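Local coordinates for protein cystalysin (Treponema denticola, PDB 1C7N) that belongs to the class I and II aminotransferase family and binds pyridoxal-5'-phosphate in a pocket beside a mixed beta sheet, at residues A[96-99]-A[100-104]; A[116-119]-A[120-124]; A[187-190]-A[191-195]; A[215-219]-A[220-224]. All coordinates share one frame; numbering follows the deposited sequence.

Contact 1: residues A[96-99]-A[100-104]. With PLP (pyridoxal-5'-phosphate), chain I.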
loop_
_atom_site.group_PDB
_atom_site.type_symbol
_atom_site.label_atom_id
_atom_site.label_comp_id
_atom_site.label_asym_id
_atom_site.label_seq_id
_atom_site.Cartn_x
_atom_site.Cartn_y
_atom_site.Cartn_z
ATOM N N ALA A 96 -2.787 -3.749 -1.815
ATOM C CA ALA A 96 -3.166 -2.347 -1.816
ATOM C C ALA A 96 -3.573 -1.986 -3.237
ATOM O O ALA A 96 -2.827 -1.330 -3.958
ATOM C CB ALA A 96 -1.994 -1.478 -1.364
ATOM N N GLY A 97 -4.752 -2.437 -3.645
ATOM C CA GLY A 97 -5.218 -2.139 -4.984
ATOM C C GLY A 97 -5.218 -3.342 -5.903
ATOM O O GLY A 97 -4.413 -4.259 -5.761
ATOM N N VAL A 98 -6.135 -3.327 -6.862
ATOM C CA VAL A 98 -6.262 -4.409 -7.819
ATOM C C VAL A 98 -5.145 -4.417 -8.858
ATOM O O VAL A 98 -4.647 -5.481 -9.217
ATOM C CB VAL A 98 -7.629 -4.338 -8.531
ATOM C CG1 VAL A 98 -7.710 -5.388 -9.635
ATOM C CG2 VAL A 98 -8.738 -4.554 -7.515
ATOM N N VAL A 99 -4.746 -3.246 -9.348
ATOM C CA VAL A 99 -3.688 -3.204 -10.349
ATOM C C VAL A 99 -2.418 -3.875 -9.835
ATOM O O VAL A 99 -1.829 -4.703 -10.528
ATOM C CB VAL A 99 -3.383 -1.759 -10.799
ATOM C CG1 VAL A 99 -2.204 -1.750 -11.769
ATOM C CG2 VAL A 99 -4.623 -1.161 -11.469
ATOM N N PRO A 100 -1.974 -3.533 -8.612
ATOM C CA PRO A 100 -0.759 -4.184 -8.109
ATOM C C PRO A 100 -0.954 -5.703 -8.028
ATOM O O PRO A 100 -0.013 -6.475 -8.236
ATOM C CB PRO A 100 -0.569 -3.548 -6.734
ATOM C CG PRO A 100 -1.099 -2.160 -6.943
ATOM C CD PRO A 100 -2.371 -2.415 -7.739
ATOM N N ALA A 101 -2.179 -6.128 -7.725
ATOM C CA ALA A 101 -2.471 -7.552 -7.628
ATOM C C ALA A 101 -2.357 -8.190 -9.010
ATOM O O ALA A 101 -1.872 -9.317 -9.142
ATOM C CB ALA A 101 -3.860 -7.769 -7.060
ATOM N N VAL A 102 -2.798 -7.469 -10.038
ATOM C CA VAL A 102 -2.714 -7.985 -11.399
ATOM C C VAL A 102 -1.246 -8.077 -11.819
ATOM O O VAL A 102 -0.813 -9.090 -12.372
ATOM C CB VAL A 102 -3.488 -7.089 -12.392
ATOM C CG1 VAL A 102 -3.228 -7.547 -13.822
ATOM C CG2 VAL A 102 -4.980 -7.148 -12.083
ATOM N N PHE A 103 -0.478 -7.023 -11.548
ATOM C CA PHE A 103 0.943 -7.025 -11.881
ATOM C C PHE A 103 1.605 -8.221 -11.215
ATOM O O PHE A 103 2.454 -8.885 -11.814
ATOM C CB PHE A 103 1.625 -5.743 -11.391
ATOM C CG PHE A 103 1.711 -4.666 -12.431
ATOM C CD1 PHE A 103 0.583 -3.950 -12.807
ATOM C CD2 PHE A 103 2.928 -4.371 -13.040
ATOM C CE1 PHE A 103 0.660 -2.951 -13.774
ATOM C CE2 PHE A 103 3.020 -3.375 -14.010
ATOM C CZ PHE A 103 1.883 -2.663 -14.376
ATOM N N ASN A 104 1.213 -8.484 -9.971
ATOM C CA ASN A 104 1.758 -9.596 -9.209
ATOM C C ASN A 104 1.379 -10.933 -9.842
ATOM O O ASN A 104 2.174 -11.871 -9.849
ATOM C CB ASN A 104 1.251 -9.548 -7.767
ATOM C CG ASN A 104 1.965 -10.535 -6.871
ATOM O OD1 ASN A 104 3.192 -10.501 -6.753
ATOM N ND2 ASN A 104 1.208 -11.424 -6.238
HETATM N N1 PLP I . -9.740 -2.875 -12.480
HETATM C C2 PLP I . -10.654 -2.168 -13.285
HETATM C C2A PLP I . -11.260 -2.967 -14.425
HETATM C C3 PLP I . -10.971 -0.802 -12.859
HETATM O O3 PLP I . -11.751 -0.151 -13.723
HETATM C C4 PLP I . -10.402 -0.291 -11.669
HETATM C C4A PLP I . -10.766 1.029 -11.156
HETATM C C5 PLP I . -9.472 -1.168 -10.889
HETATM C C6 PLP I . -9.149 -2.420 -11.328
HETATM C C5A PLP I . -9.187 -0.726 -9.456
HETATM O O4P PLP I . -7.917 -0.526 -8.977
HETATM P P PLP I . -7.897 -0.170 -7.390
HETATM O O1P PLP I . -6.537 0.332 -7.212
HETATM O O2P PLP I . -8.142 -1.454 -6.618
HETATM O O3P PLP I . -8.909 0.843 -7.074
#
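V98 and V102 meet one turn apart at the start of helix 98-109, whose first turn receives the PLP phosphate, as in the fold type I family of pyridoxal phosphate proteins. V98 N gives its hydrogen to PLP O2P at 2.8 Å, with an N-H...O angle of 161°. The helix dipole probably favours the negative phosphate at this end. G97 CA lies just beside the same oxygen, and the backbone there has a positive phi, a shape that suits a residue without a side chain.

The buried part faces PLP and the sheet. V98 has CG1 anti to its backbone N (chi1 174°), which sets this methyl 3.7 Å from PLP C6 and 4.1 Å from V102 CG2. F233 of strand 230-234 covers V98, A101 and V102 together. The backbone bonds V102 N to V98 O and F103 N to V99 O keep the turn regular.

The looser side is that of A96, which is exposed. A96 O lies 3.5 Å from P100 CG. P100 itself is partly exposed and packs on S269 of the second subunit. V99 is also partly exposed, but its side chain runs alongside that of F103 and points the same way. V99 CG1 is 3.7 Å from F103 CE1. V99 O sits at the edge of the F103 ring, in its plane, 3.4 Å from F103 CD1.

Contact 2: residues A[116-119]-A[120-124]; sequences VIII and TPVYY. With PLP (pyridoxal-5'-phosphate), chain I.
I118 overlaps T120 at the end of strand 115-118, where the next-to-last strand of the mixed beta sheet runs into the loop that carries a tyrosine to PLP. The two side chains slant across each other, with I118 CD1 3.5 Å from T120 CG2. I118 reaches it because CG1 lies between the backbone N and the carbonyl carbon (chi1 56°). The same CD1 touches V122 CG1 more loosely, at 4.4 Å. F127 of helix 125-131 packs on both T120 and V122. T120 OG1 turns to E141 for its hydrogen bond, but T120 N is buried with no partner in the model.

The peptide before P121 is cis. The chain folds back there, and V122 points toward the strand end, with CB 3.2 Å from I119 O. No hydrogen bond joins the two segments; P121 O is instead hydrogen-bonded to H174.

Beyond it, Y123 lays one ring face against the pyridine ring of PLP. PLP C2 stands 3.4 Å above the centre of the tyrosine ring. Y123 CE2 approaches PLP N1 at 3.4 Å, and Y123 OH lies the same distance from PLP C5.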
loop_
_atom_site.group_PDB
_atom_site.type_symbol
_atom_site.label_atom_id
_atom_site.label_comp_id
_atom_site.label_asym_id
_atom_site.label_seq_id
_atom_site.Cartn_x
_atom_site.Cartn_y
_atom_site.Cartn_z
ATOM N N VAL A 116 -0.439 -13.458 -22.479
ATOM C CA VAL A 116 -1.574 -13.287 -21.574
ATOM C C VAL A 116 -2.723 -12.752 -22.423
ATOM O O VAL A 116 -2.582 -11.734 -23.104
ATOM C CB VAL A 116 -1.279 -12.278 -20.447
ATOM C CG1 VAL A 116 -2.548 -12.029 -19.633
ATOM C CG2 VAL A 116 -0.182 -12.815 -19.547
ATOM N N ILE A 117 -3.856 -13.444 -22.381
ATOM C CA ILE A 117 -5.017 -13.054 -23.169
ATOM C C ILE A 117 -5.952 -12.083 -22.460
ATOM O O ILE A 117 -6.346 -12.301 -21.310
ATOM C CB ILE A 117 -5.825 -14.294 -23.595
ATOM C CG1 ILE A 117 -4.965 -15.180 -24.503
ATOM C CG2 ILE A 117 -7.102 -13.871 -24.313
ATOM C CD1 ILE A 117 -5.564 -16.541 -24.770
ATOM N N ILE A 118 -6.290 -11.008 -23.166
ATOM C CA ILE A 118 -7.203 -9.987 -22.667
ATOM C C ILE A 118 -8.230 -9.699 -23.761
ATOM O O ILE A 118 -7.932 -9.805 -24.956
ATOM C CB ILE A 118 -6.478 -8.666 -22.328
ATOM C CG1 ILE A 118 -5.717 -8.156 -23.556
ATOM C CG2 ILE A 118 -5.554 -8.865 -21.124
ATOM C CD1 ILE A 118 -5.242 -6.730 -23.424
ATOM N N ILE A 119 -9.440 -9.349 -23.344
ATOM C CA ILE A 119 -10.517 -9.035 -24.269
ATOM C C ILE A 119 -10.570 -7.511 -24.384
ATOM O O ILE A 119 -10.830 -6.809 -23.403
ATOM C CB ILE A 119 -11.848 -9.626 -23.752
ATOM C CG1 ILE A 119 -11.716 -11.156 -23.689
ATOM C CG2 ILE A 119 -12.995 -9.223 -24.654
ATOM C CD1 ILE A 119 -12.933 -11.874 -23.158
ATOM N N THR A 120 -10.308 -7.014 -25.592
ATOM C CA THR A 120 -10.239 -5.582 -25.864
ATOM C C THR A 120 -11.370 -5.007 -26.721
ATOM O O THR A 120 -12.057 -5.740 -27.426
ATOM C CB THR A 120 -8.915 -5.263 -26.564
ATOM O OG1 THR A 120 -8.886 -5.929 -27.831
ATOM C CG2 THR A 120 -7.734 -5.758 -25.727
ATOM N N PRO A 121 -11.574 -3.675 -26.669
ATOM C CA PRO A 121 -10.815 -2.720 -25.850
ATOM C C PRO A 121 -11.097 -2.960 -24.375
ATOM O O PRO A 121 -12.087 -3.603 -24.030
ATOM C CB PRO A 121 -11.329 -1.369 -26.336
ATOM C CG PRO A 121 -12.754 -1.676 -26.698
ATOM C CD PRO A 121 -12.600 -2.976 -27.458
ATOM N N VAL A 122 -10.245 -2.437 -23.497
ATOM C CA VAL A 122 -10.444 -2.666 -22.071
ATOM C C VAL A 122 -9.566 -1.788 -21.180
ATOM O O VAL A 122 -8.572 -1.216 -21.640
ATOM C CB VAL A 122 -10.162 -4.157 -21.740
ATOM C CG1 VAL A 122 -8.676 -4.445 -21.880
ATOM C CG2 VAL A 122 -10.664 -4.507 -20.351
ATOM N N TYR A 123 -9.959 -1.692 -19.909
ATOM C CA TYR A 123 -9.244 -0.939 -18.871
ATOM C C TYR A 123 -7.743 -0.995 -19.189
ATOM O O TYR A 123 -7.126 -2.052 -19.095
ATOM C CB TYR A 123 -9.554 -1.600 -17.528
ATOM C CG TYR A 123 -8.875 -1.018 -16.316
ATOM C CD1 TYR A 123 -9.120 0.290 -15.909
ATOM C CD2 TYR A 123 -8.029 -1.804 -15.539
ATOM C CE1 TYR A 123 -8.539 0.799 -14.747
ATOM C CE2 TYR A 123 -7.445 -1.311 -14.383
ATOM C CZ TYR A 123 -7.703 -0.014 -13.988
ATOM O OH TYR A 123 -7.127 0.455 -12.829
ATOM N N TYR A 124 -7.164 0.146 -19.558
ATOM C CA TYR A 124 -5.759 0.210 -19.971
ATOM C C TYR A 124 -4.651 -0.366 -19.079
ATOM O O TYR A 124 -3.658 -0.868 -19.595
ATOM C CB TYR A 124 -5.406 1.644 -20.405
ATOM C CG TYR A 124 -5.576 2.719 -19.356
ATOM C CD1 TYR A 124 -4.537 3.039 -18.478
ATOM C CD2 TYR A 124 -6.775 3.426 -19.249
ATOM C CE1 TYR A 124 -4.690 4.039 -17.521
ATOM C CE2 TYR A 124 -6.938 4.424 -18.296
ATOM C CZ TYR A 124 -5.892 4.726 -17.438
ATOM O OH TYR A 124 -6.054 5.728 -16.506
HETATM N N1 PLP I . -9.740 -2.875 -12.480
HETATM C C2 PLP I . -10.654 -2.168 -13.285
HETATM C C2A PLP I . -11.260 -2.967 -14.425
HETATM C C3 PLP I . -10.971 -0.802 -12.859
HETATM O O3 PLP I . -11.751 -0.151 -13.723
HETATM C C4 PLP I . -10.402 -0.291 -11.669
HETATM C C4A PLP I . -10.766 1.029 -11.156
HETATM C C5 PLP I . -9.472 -1.168 -10.889
HETATM C C6 PLP I . -9.149 -2.420 -11.328
HETATM C C5A PLP I . -9.187 -0.726 -9.456
HETATM O O4P PLP I . -7.917 -0.526 -8.977
HETATM P P PLP I . -7.897 -0.170 -7.390
HETATM O O1P PLP I . -6.537 0.332 -7.212
HETATM O O2P PLP I . -8.142 -1.454 -6.618
HETATM O O3P PLP I . -8.909 0.843 -7.074
#

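Contact 3: residues A[187-190]-A[191-195]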
loop_
_atom_site.group_PDB
_atom_site.type_symbol
_atom_site.label_atom_id
_atom_site.label_comp_id
_atom_site.label_asym_id
_atom_site.label_seq_id
_atom_site.Cartn_x
_atom_site.Cartn_y
_atom_site.Cartn_z
ATOM N N GLN A 187 -20.286 -19.593 -19.541
ATOM C CA GLN A 187 -20.198 -21.044 -19.695
ATOM C C GLN A 187 -19.270 -21.380 -20.854
ATOM O O GLN A 187 -18.398 -22.242 -20.726
ATOM C CB GLN A 187 -21.585 -21.644 -19.953
ATOM C CG GLN A 187 -22.508 -21.629 -18.738
ATOM C CD GLN A 187 -22.113 -22.651 -17.679
ATOM O OE1 GLN A 187 -22.409 -22.479 -16.494
ATOM N NE2 GLN A 187 -21.458 -23.726 -18.105
ATOM N N LYS A 188 -19.456 -20.699 -21.983
ATOM C CA LYS A 188 -18.626 -20.925 -23.164
ATOM C C LYS A 188 -17.160 -20.643 -22.861
ATOM O O LYS A 188 -16.270 -21.361 -23.318
ATOM C CB LYS A 188 -19.069 -20.031 -24.324
ATOM C CG LYS A 188 -20.244 -20.545 -25.137
ATOM C CD LYS A 188 -20.361 -19.740 -26.429
ATOM C CE LYS A 188 -21.437 -20.279 -27.352
ATOM N NZ LYS A 188 -21.435 -19.559 -28.666
ATOM N N ILE A 189 -16.910 -19.582 -22.101
ATOM C CA ILE A 189 -15.544 -19.229 -21.747
ATOM C C ILE A 189 -14.991 -20.271 -20.781
ATOM O O ILE A 189 -13.833 -20.670 -20.890
ATOM C CB ILE A 189 -15.474 -17.833 -21.095
ATOM C CG1 ILE A 189 -16.054 -16.791 -22.055
ATOM C CG2 ILE A 189 -14.017 -17.493 -20.746
ATOM C CD1 ILE A 189 -16.122 -15.393 -21.481
ATOM N N LYS A 190 -15.826 -20.716 -19.844
ATOM C CA LYS A 190 -15.409 -21.723 -18.872
ATOM C C LYS A 190 -14.949 -22.994 -19.576
ATOM O O LYS A 190 -13.929 -23.575 -19.214
ATOM C CB LYS A 190 -16.556 -22.066 -17.917
ATOM C CG LYS A 190 -16.287 -23.302 -17.061
ATOM C CD LYS A 190 -17.495 -23.682 -16.222
ATOM C CE LYS A 190 -18.697 -24.041 -17.089
ATOM N NZ LYS A 190 -18.535 -25.319 -17.847
ATOM N N ASP A 191 -15.709 -23.426 -20.580
ATOM C CA ASP A 191 -15.356 -24.631 -21.321
ATOM C C ASP A 191 -14.018 -24.471 -22.029
ATOM O O ASP A 191 -13.181 -25.375 -21.997
ATOM C CB ASP A 191 -16.446 -24.987 -22.339
ATOM C CG ASP A 191 -17.717 -25.489 -21.680
ATOM O OD1 ASP A 191 -17.653 -25.959 -20.519
ATOM O OD2 ASP A 191 -18.781 -25.428 -22.327
ATOM N N ILE A 192 -13.820 -23.323 -22.668
ATOM C CA ILE A 192 -12.574 -23.048 -23.368
ATOM C C ILE A 192 -11.402 -23.067 -22.381
ATOM O O ILE A 192 -10.329 -23.595 -22.680
ATOM C CB ILE A 192 -12.619 -21.664 -24.063
ATOM C CG1 ILE A 192 -13.701 -21.658 -25.145
ATOM C CG2 ILE A 192 -11.255 -21.326 -24.656
ATOM C CD1 ILE A 192 -13.841 -20.333 -25.861
ATOM N N VAL A 193 -11.616 -22.495 -21.202
ATOM C CA VAL A 193 -10.571 -22.446 -20.184
ATOM C C VAL A 193 -10.208 -23.820 -19.628
ATOM O O VAL A 193 -9.032 -24.172 -19.570
ATOM C CB VAL A 193 -10.975 -21.531 -19.009
ATOM C CG1 VAL A 193 -9.949 -21.640 -17.881
ATOM C CG2 VAL A 193 -11.070 -20.086 -19.492
ATOM N N LEU A 194 -11.214 -24.586 -19.213
ATOM C CA LEU A 194 -10.985 -25.917 -18.657
ATOM C C LEU A 194 -10.405 -26.881 -19.692
ATOM O O LEU A 194 -9.757 -27.867 -19.341
ATOM C CB LEU A 194 -12.291 -26.486 -18.100
ATOM C CG LEU A 194 -12.953 -25.699 -16.964
ATOM C CD1 LEU A 194 -14.231 -26.404 -16.541
ATOM C CD2 LEU A 194 -11.991 -25.571 -15.789
ATOM N N LYS A 195 -10.644 -26.577 -20.964
ATOM C CA LYS A 195 -10.165 -27.375 -22.090
ATOM C C LYS A 195 -8.679 -27.150 -22.364
ATOM O O LYS A 195 -8.018 -27.984 -22.989
ATOM C CB LYS A 195 -10.975 -27.017 -23.338
ATOM C CG LYS A 195 -10.290 -27.315 -24.660
ATOM C CD LYS A 195 -10.942 -26.536 -25.805
ATOM C CE LYS A 195 -10.838 -25.025 -25.588
ATOM N NZ LYS A 195 -9.429 -24.552 -25.427
#
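K190 curls back over helix 183-195 to meet D191, its next neighbour. CB leaves the helix beside the peptide to D191. CG is anti to the backbone N and rests 3.8 Å from L194 CD1, one turn on. CD packs on I222 and D223 of the loop that follows strand 199-203. The chain then bends at both chi3 and chi4 (62° and 69°), and CE swings back to within 4.1 Å of D191 OD1. NZ ends the hook in a salt bridge to D191 OD1, 2.9 Å long. It comes from above the carboxylate plane, 37° out of it. The lysine is buried, so this bridge probably offsets its charge, while D191 is exposed.

On another side of the helix I189 and V193 pack one turn apart, with CG2 to CG2 at 4.1 Å. I189 also rests on L168 and F170 of strand 165-171, and L226 of helix 224-227 covers K190, V193 and L194. I192 CG1 lies 3.2 Å from K188 O.

The backbone bonds are those of a plain alpha helix. L194 N to K190 O is nearly straight, and I192 N to K188 O is the longest of the four that span the two segments, at 3.2 Å. The whole is the connecting helix of a beta-alpha-beta crossover, linking the adjacent parallel strands 165-171 and 199-203 of the mixed sheet.

Contact 4: residues A[215-219]-A[220-224]; sequences EHTVF and QSIDE
The backbone turns at F219 into a short 3-10 segment, with S221 N bonded to V218 O at 2.9 Å and a weak bond of 3.4 Å from I222 N to F219 O. V218 O is gripped twice by one residue. S221 OG also gives its hydrogen to it, in the carbonyl plane and on a lone pair, whereas S221 N comes from above that plane. S221 OG can do this because it lies between the backbone N and the carbonyl carbon (chi1 76°).

T217 CG2 meets I222 CG2 at 3.5 Å, the two side chains crossing at about a right angle. I222 CD1 touches F219 at its ring edge, 4.0 Å from F219 CE2. The F219 ring also meets that of F170, and F219 N is hydrogen-bonded to the E204 carboxylate. V218 and Q220 run side by side, with V218 CG1 4.1 Å from Q220 CG. Beyond CG the Q220 chain is extended, and OE1 is hydrogen-bonded to T232.

Past the turn, D223 OD1 accepts from L226 N, which makes D223 the N-cap of helix 224-227. The arrangement is a 3-10 turn leading into a capped helix, in the loop between strand 199-203 and that helix.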
loop_
_atom_site.group_PDB
_atom_site.type_symbol
_atom_site.label_atom_id
_atom_site.label_comp_id
_atom_site.label_asym_id
_atom_site.label_seq_id
_atom_site.Cartn_x
_atom_site.Cartn_y
_atom_site.Cartn_z
ATOM N N GLU A 215 -27.832 -8.980 -13.878
ATOM C CA GLU A 215 -27.350 -9.826 -12.794
ATOM C C GLU A 215 -25.904 -10.246 -13.016
ATOM O O GLU A 215 -25.583 -10.839 -14.044
ATOM C CB GLU A 215 -28.201 -11.100 -12.706
ATOM C CG GLU A 215 -29.708 -10.899 -12.667
ATOM C CD GLU A 215 -30.198 -10.317 -11.359
ATOM O OE1 GLU A 215 -29.590 -10.613 -10.305
ATOM O OE2 GLU A 215 -31.204 -9.578 -11.383
ATOM N N HIS A 216 -25.041 -9.961 -12.047
ATOM C CA HIS A 216 -23.642 -10.351 -12.146
ATOM C C HIS A 216 -23.453 -11.772 -11.626
ATOM O O HIS A 216 -24.065 -12.174 -10.635
ATOM C CB HIS A 216 -22.750 -9.398 -11.346
ATOM C CG HIS A 216 -21.295 -9.763 -11.381
ATOM N ND1 HIS A 216 -20.736 -10.688 -10.527
ATOM C CD2 HIS A 216 -20.295 -9.358 -12.202
ATOM C CE1 HIS A 216 -19.456 -10.839 -10.818
ATOM N NE2 HIS A 216 -19.164 -10.043 -11.831
ATOM N N THR A 217 -22.608 -12.527 -12.312
ATOM C CA THR A 217 -22.301 -13.894 -11.920
ATOM C C THR A 217 -20.802 -13.979 -11.662
ATOM O O THR A 217 -20.003 -13.762 -12.572
ATOM C CB THR A 217 -22.649 -14.895 -13.041
ATOM O OG1 THR A 217 -24.058 -14.853 -13.307
ATOM C CG2 THR A 217 -22.248 -16.308 -12.629
ATOM N N VAL A 218 -20.418 -14.268 -10.424
ATOM C CA VAL A 218 -19.002 -14.403 -10.103
ATOM C C VAL A 218 -18.528 -15.595 -10.925
ATOM O O VAL A 218 -19.009 -16.719 -10.755
ATOM C CB VAL A 218 -18.785 -14.679 -8.598
ATOM C CG1 VAL A 218 -17.332 -15.016 -8.338
ATOM C CG2 VAL A 218 -19.191 -13.459 -7.787
ATOM N N PHE A 219 -17.591 -15.337 -11.828
ATOM C CA PHE A 219 -17.077 -16.366 -12.721
ATOM C C PHE A 219 -16.707 -17.701 -12.074
ATOM O O PHE A 219 -17.196 -18.749 -12.500
ATOM C CB PHE A 219 -15.882 -15.815 -13.500
ATOM C CG PHE A 219 -15.748 -16.374 -14.892
ATOM C CD1 PHE A 219 -14.938 -15.739 -15.827
ATOM C CD2 PHE A 219 -16.431 -17.529 -15.271
ATOM C CE1 PHE A 219 -14.809 -16.241 -17.122
ATOM C CE2 PHE A 219 -16.310 -18.042 -16.565
ATOM C CZ PHE A 219 -15.498 -17.397 -17.491
ATOM N N GLN A 220 -15.860 -17.675 -11.048
ATOM C CA GLN A 220 -15.439 -18.919 -10.406
ATOM C C GLN A 220 -16.509 -19.598 -9.556
ATOM O O GLN A 220 -16.269 -20.661 -8.984
ATOM C CB GLN A 220 -14.189 -18.685 -9.554
ATOM C CG GLN A 220 -14.416 -17.857 -8.300
ATOM C CD GLN A 220 -13.199 -17.866 -7.394
ATOM O OE1 GLN A 220 -12.202 -17.190 -7.660
ATOM N NE2 GLN A 220 -13.265 -18.655 -6.327
ATOM N N SER A 221 -17.693 -19.000 -9.478
ATOM C CA SER A 221 -18.776 -19.579 -8.687
ATOM C C SER A 221 -19.606 -20.586 -9.482
ATOM O O SER A 221 -20.447 -21.282 -8.918
ATOM C CB SER A 221 -19.703 -18.475 -8.177
ATOM O OG SER A 221 -20.538 -17.999 -9.220
ATOM N N ILE A 222 -19.373 -20.664 -10.790
ATOM C CA ILE A 222 -20.143 -21.573 -11.631
ATOM C C ILE A 222 -19.535 -22.967 -11.803
ATOM O O ILE A 222 -20.160 -23.846 -12.388
ATOM C CB ILE A 222 -20.370 -20.973 -13.040
ATOM C CG1 ILE A 222 -19.048 -20.904 -13.799
ATOM C CG2 ILE A 222 -20.984 -19.581 -12.920
ATOM C CD1 ILE A 222 -19.194 -20.527 -15.260
ATOM N N ASP A 223 -18.322 -23.168 -11.295
ATOM C CA ASP A 223 -17.650 -24.460 -11.426
ATOM C C ASP A 223 -16.468 -24.534 -10.466
ATOM O O ASP A 223 -15.615 -23.650 -10.459
ATOM C CB ASP A 223 -17.173 -24.646 -12.872
ATOM C CG ASP A 223 -16.613 -26.032 -13.134
ATOM O OD1 ASP A 223 -15.493 -26.329 -12.667
ATOM O OD2 ASP A 223 -17.299 -26.827 -13.812
ATOM N N GLU A 224 -16.421 -25.587 -9.655
ATOM C CA GLU A 224 -15.348 -25.747 -8.681
ATOM C C GLU A 224 -13.992 -26.043 -9.308
ATOM O O GLU A 224 -12.960 -25.624 -8.781
ATOM C CB GLU A 224 -15.706 -26.842 -7.672
ATOM C CG GLU A 224 -16.725 -26.416 -6.622
ATOM C CD GLU A 224 -16.284 -25.184 -5.843
ATOM O OE1 GLU A 224 -15.062 -24.928 -5.766
ATOM O OE2 GLU A 224 -17.155 -24.476 -5.294
#

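How the contacts relate
The four contacts come one after another along the chain, all in the part that matches the class I and II aminotransferases. Contacts 1 and 2 lie by PLP. Their centres are about 16 Å apart, and V99 CG2 touches Y123 OH at 3.3 Å. The start of helix 98-109 meets the PLP phosphate, and the loop after strand 115-118 brings a tyrosine to the face of its ring. Contacts 3 and 4 lie farther out, with centres about 13 Å apart. Helix 183-195 packs there on the loop before helix 224-227, with I189 CG2 3.6 Å from F219 CZ. Neither touches contact 1 or 2. The mixed sheet relates the pairs: strands 115-118, 165-171 and 199-203 are neighbours in it.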